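Local atomic coordinates of TetR-family transcriptional regulator (Streptomyces coelicolor, PDB entry 2G7L), a protein that probably binds operator DNA as a dimer through an N-terminal helix-turn-helix domain and regulates transcription, as in other TetR-family proteins. Residues Ala64-Leu75 / Ser113-Tyr124. Numbering follows the deposited sequence.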
loop_
_atom_site.group_PDB
_atom_site.type_symbol
_atom_site.label_atom_id
_atom_site.label_comp_id
_atom_site.label_asym_id
_atom_site.label_seq_id
_atom_site.Cartn_x
_atom_site.Cartn_y
_atom_site.Cartn_z
ATOM N N ALA A 64 -15.164 -4.445 1.089
ATOM C CA ALA A 64 -14.117 -3.577 1.655
ATOM C C ALA A 64 -14.619 -2.674 2.785
ATOM O O ALA A 64 -13.915 -2.529 3.766
ATOM C CB ALA A 64 -13.365 -2.770 0.543
ATOM N N GLU A 65 -15.837 -2.126 2.658
ATOM C CA GLU A 65 -16.518 -1.406 3.737
ATOM C C GLU A 65 -16.744 -2.303 4.940
ATOM O O GLU A 65 -16.616 -1.871 6.093
ATOM C CB GLU A 65 -17.830 -0.755 3.290
ATOM C CG GLU A 65 -17.663 0.494 2.329
ATOM C CD GLU A 65 -16.855 1.679 2.925
ATOM O OE1 GLU A 65 -16.732 1.765 4.176
ATOM O OE2 GLU A 65 -16.346 2.540 2.143
ATOM N N LEU A 66 -17.026 -3.570 4.661
ATOM C CA LEU A 66 -17.249 -4.587 5.704
ATOM C C LEU A 66 -15.904 -4.935 6.376
ATOM O O LEU A 66 -15.821 -5.020 7.618
ATOM C CB LEU A 66 -17.885 -5.859 5.091
ATOM C CG LEU A 66 -18.026 -7.109 5.986
ATOM C CD1 LEU A 66 -19.099 -6.809 7.103
ATOM C CD2 LEU A 66 -18.408 -8.394 5.154
ATOM N N HIS A 67 -14.851 -5.162 5.562
ATOM C CA HIS A 67 -13.510 -5.393 6.177
ATOM C C HIS A 67 -13.080 -4.167 6.956
ATOM O O HIS A 67 -12.540 -4.303 8.038
ATOM C CB HIS A 67 -12.438 -5.797 5.168
ATOM C CG HIS A 67 -12.659 -7.147 4.559
ATOM N ND1 HIS A 67 -11.889 -7.628 3.521
ATOM C CD2 HIS A 67 -13.579 -8.106 4.819
ATOM C CE1 HIS A 67 -12.322 -8.831 3.175
ATOM N NE2 HIS A 67 -13.354 -9.136 3.940
ATOM N N ALA A 68 -13.353 -2.980 6.420
ATOM C CA ALA A 68 -12.993 -1.716 7.104
ATOM C C ALA A 68 -13.665 -1.595 8.515
ATOM O O ALA A 68 -12.990 -1.240 9.509
ATOM C CB ALA A 68 -13.325 -0.532 6.267
ATOM N N ALA A 69 -14.974 -1.841 8.585
ATOM C CA ALA A 69 -15.742 -1.949 9.862
ATOM C C ALA A 69 -15.143 -2.981 10.811
ATOM O O ALA A 69 -14.996 -2.733 11.987
ATOM C CB ALA A 69 -17.190 -2.321 9.535
ATOM N N VAL A 70 -14.777 -4.151 10.304
ATOM C CA VAL A 70 -14.123 -5.130 11.165
ATOM C C VAL A 70 -12.762 -4.630 11.614
ATOM O O VAL A 70 -12.308 -4.905 12.744
ATOM C CB VAL A 70 -13.949 -6.478 10.439
ATOM C CG1 VAL A 70 -13.116 -7.427 11.253
ATOM C CG2 VAL A 70 -15.380 -7.100 10.106
ATOM N N LEU A 71 -12.041 -3.957 10.706
ATOM C CA LEU A 71 -10.737 -3.393 11.127
ATOM C C LEU A 71 -10.981 -2.350 12.152
ATOM O O LEU A 71 -10.269 -2.317 13.176
ATOM C CB LEU A 71 -9.916 -2.818 9.944
ATOM C CG LEU A 71 -8.557 -2.219 10.320
ATOM C CD1 LEU A 71 -7.716 -3.258 11.024
ATOM C CD2 LEU A 71 -7.879 -1.692 9.034
ATOM N N ASP A 72 -11.961 -1.483 11.917
ATOM C CA ASP A 72 -12.267 -0.475 12.937
ATOM C C ASP A 72 -12.489 -1.056 14.338
ATOM O O ASP A 72 -11.848 -0.650 15.313
ATOM C CB ASP A 72 -13.404 0.434 12.528
ATOM C CG ASP A 72 -13.480 1.685 13.404
ATOM O OD1 ASP A 72 -13.842 1.531 14.578
ATOM O OD2 ASP A 72 -13.225 2.826 12.944
ATOM N N ALA A 73 -13.330 -2.072 14.425
ATOM C CA ALA A 73 -13.557 -2.785 15.666
ATOM C C ALA A 73 -12.229 -3.164 16.328
ATOM O O ALA A 73 -12.025 -2.896 17.516
ATOM C CB ALA A 73 -14.407 -4.073 15.382
ATOM N N LEU A 74 -11.328 -3.771 15.555
ATOM C CA LEU A 74 -10.051 -4.332 16.084
ATOM C C LEU A 74 -9.067 -3.251 16.570
ATOM O O LEU A 74 -8.145 -3.515 17.355
ATOM C CB LEU A 74 -9.384 -5.228 15.016
ATOM C CG LEU A 74 -10.135 -6.527 14.670
ATOM C CD1 LEU A 74 -9.866 -6.964 13.268
ATOM C CD2 LEU A 74 -9.737 -7.672 15.621
ATOM N N LEU A 75 -9.326 -2.021 16.140
ATOM C CA LEU A 75 -8.507 -0.844 16.487
ATOM C C LEU A 75 -8.872 -0.221 17.833
ATOM O O LEU A 75 -8.257 0.764 18.246
ATOM C CB LEU A 75 -8.627 0.236 15.386
ATOM C CG LEU A 75 -7.561 0.289 14.281
ATOM C CD1 LEU A 75 -6.794 -0.999 14.156
ATOM C CD2 LEU A 75 -8.145 0.721 12.948
ATOM N N SER A 113 -7.340 -4.534 2.359
ATOM C CA SER A 113 -8.630 -3.907 2.086
ATOM C C SER A 113 -8.663 -2.467 2.526
ATOM O O SER A 113 -9.350 -1.642 1.912
ATOM C CB SER A 113 -9.741 -4.694 2.791
ATOM O OG SER A 113 -9.810 -5.999 2.252
ATOM N N ALA A 114 -7.931 -2.150 3.594
ATOM C CA ALA A 114 -7.837 -0.730 4.081
ATOM C C ALA A 114 -7.255 0.250 3.002
ATOM O O ALA A 114 -7.647 1.431 2.896
ATOM C CB ALA A 114 -7.041 -0.661 5.414
ATOM N N LEU A 115 -6.446 -0.279 2.095
ATOM C CA LEU A 115 -6.048 0.558 0.932
ATOM C C LEU A 115 -7.165 0.785 -0.042
ATOM O O LEU A 115 -7.217 1.810 -0.676
ATOM C CB LEU A 115 -4.789 0.022 0.216
ATOM C CG LEU A 115 -3.571 -0.118 1.128
ATOM C CD1 LEU A 115 -2.609 -1.192 0.665
ATOM C CD2 LEU A 115 -2.837 1.194 1.432
ATOM N N VAL A 116 -8.090 -0.158 -0.164
ATOM C CA VAL A 116 -9.261 0.052 -1.004
ATOM C C VAL A 116 -10.295 0.960 -0.317
ATOM O O VAL A 116 -10.802 1.931 -0.911
ATOM C CB VAL A 116 -9.909 -1.296 -1.361
ATOM C CG1 VAL A 116 -11.043 -1.091 -2.364
ATOM C CG2 VAL A 116 -8.879 -2.226 -1.919
ATOM N N ALA A 117 -10.621 0.662 0.951
ATOM C CA ALA A 117 -11.519 1.571 1.726
ATOM C C ALA A 117 -11.023 1.639 3.150
ATOM O O ALA A 117 -10.868 0.621 3.791
ATOM C CB ALA A 117 -12.987 1.135 1.653
ATOM N N ARG A 118 -10.679 2.858 3.598
ATOM C CA ARG A 118 -10.188 3.052 4.939
ATOM C C ARG A 118 -11.358 2.924 5.912
ATOM O O ARG A 118 -12.469 3.338 5.569
ATOM C CB ARG A 118 -9.587 4.459 5.107
ATOM C CG ARG A 118 -8.176 4.599 4.560
ATOM C CD ARG A 118 -7.647 5.952 4.848
ATOM N NE ARG A 118 -8.316 6.941 4.055
ATOM C CZ ARG A 118 -8.161 8.258 4.207
ATOM N NH1 ARG A 118 -7.353 8.735 5.153
ATOM N NH2 ARG A 118 -8.844 9.089 3.424
ATOM N N PRO A 119 -11.076 2.464 7.153
ATOM C CA PRO A 119 -12.057 2.542 8.216
ATOM C C PRO A 119 -12.617 3.955 8.387
ATOM O O PRO A 119 -11.998 4.958 7.960
ATOM C CB PRO A 119 -11.266 2.119 9.452
ATOM C CG PRO A 119 -10.273 1.172 8.911
ATOM C CD PRO A 119 -9.825 1.865 7.639
ATOM N N SER A 120 -13.802 4.022 8.998
ATOM C CA SER A 120 -14.470 5.274 9.218
ATOM C C SER A 120 -15.225 5.249 10.558
ATOM O O SER A 120 -16.068 6.084 10.795
ATOM C CB SER A 120 -15.430 5.568 8.069
ATOM O OG SER A 120 -16.456 4.578 7.992
ATOM N N GLY A 121 -14.926 4.314 11.446
ATOM C CA GLY A 121 -15.714 4.263 12.660
ATOM C C GLY A 121 -15.045 5.029 13.761
ATOM O O GLY A 121 -14.039 5.718 13.534
ATOM N N GLU A 122 -15.565 4.884 14.983
ATOM C CA GLU A 122 -15.060 5.691 16.098
ATOM C C GLU A 122 -13.597 5.470 16.461
ATOM O O GLU A 122 -12.894 6.420 16.836
ATOM C CB GLU A 122 -15.929 5.568 17.381
ATOM C CG GLU A 122 -15.661 6.752 18.367
ATOM C CD GLU A 122 -15.441 8.126 17.642
ATOM O OE1 GLU A 122 -16.422 8.682 17.074
ATOM O OE2 GLU A 122 -14.292 8.659 17.655
ATOM N N ASN A 123 -13.163 4.222 16.390
ATOM C CA ASN A 123 -11.826 3.860 16.784
ATOM C C ASN A 123 -10.768 4.435 15.808
ATOM O O ASN A 123 -9.652 4.781 16.227
ATOM C CB ASN A 123 -11.710 2.352 16.878
ATOM C CG ASN A 123 -12.534 1.761 18.065
ATOM O OD1 ASN A 123 -12.564 2.340 19.146
ATOM N ND2 ASN A 123 -13.130 0.585 17.867
ATOM N N TYR A 124 -11.139 4.551 14.530
ATOM C CA TYR A 124 -10.227 5.015 13.495
ATOM C C TYR A 124 -10.165 6.514 13.615
ATOM O O TYR A 124 -9.070 7.083 13.607
ATOM C CB TYR A 124 -10.651 4.604 12.064
ATOM C CG TYR A 124 -9.570 4.906 10.994
ATOM C CD1 TYR A 124 -8.405 4.152 10.931
ATOM C CD2 TYR A 124 -9.726 5.919 10.077
ATOM C CE1 TYR A 124 -7.395 4.407 9.950
ATOM C CE2 TYR A 124 -8.727 6.185 9.082
ATOM C CZ TYR A 124 -7.562 5.414 9.046
ATOM O OH TYR A 124 -6.539 5.622 8.084
HETATM O O HOH W 1 -11.228 -2.124 4.184
#
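Asp-72 and Asn-123 meet where the TetR fold joins its two halves: helix 63-74, whose other face packs on helix 21-35 of the DNA-binding domain, lies along the linker between helices 108-116 and 122-136 of the C-terminal domain. Asp-72 reaches across this seam. Its CB rests 4.1 Å from CB of Pro-119; a chi1 of -165°, with CG anti to the backbone N, carries CG toward the linker, 3.6 Å from N of Gly-121, and points the carboxylate at the start of helix 122-136. There OD1 receives a weak, bent bond from the backbone N of Asn-123, while OD2, whose modelled place is less sure, lies near the N-H groups of Gly-121 and Tyr-124. An aspartate suits this spot, since a short anionic chain can meet amide groups at a helix start, and the helix dipole would probably favour its charge.

Asn-123 returns the grip: its short amide lets ND2 donate to O of Asp-72 over 3.1 Å, arriving above the carbonyl plane, on the face opposite the one Leu-75 N uses. Carboxylate and amide planes are turned only 23° apart. An alanine at Asn-123 would remove this donor and is likely to cost the carbonyl of Asp-72 the N-H opposite Leu-75 N.

Between the polar ends the side-chain packing is mostly apolar. Pro-119, a compact ring, fits its CG 3.7 Å from CD2 of Leu-71, which also meets CB of Ala-114, and the small Ala-68 lets the linker backbone come near. The exception is water 1, which donates to O of Ala-64 and O of Ala-117, bridging the backbones. At the far end, OG of Ser-113, also bonded to Gln-109, meets ND1 of His-67 at the ring edge, 2.9 Å away in a nearly straight hydrogen bond of 172°.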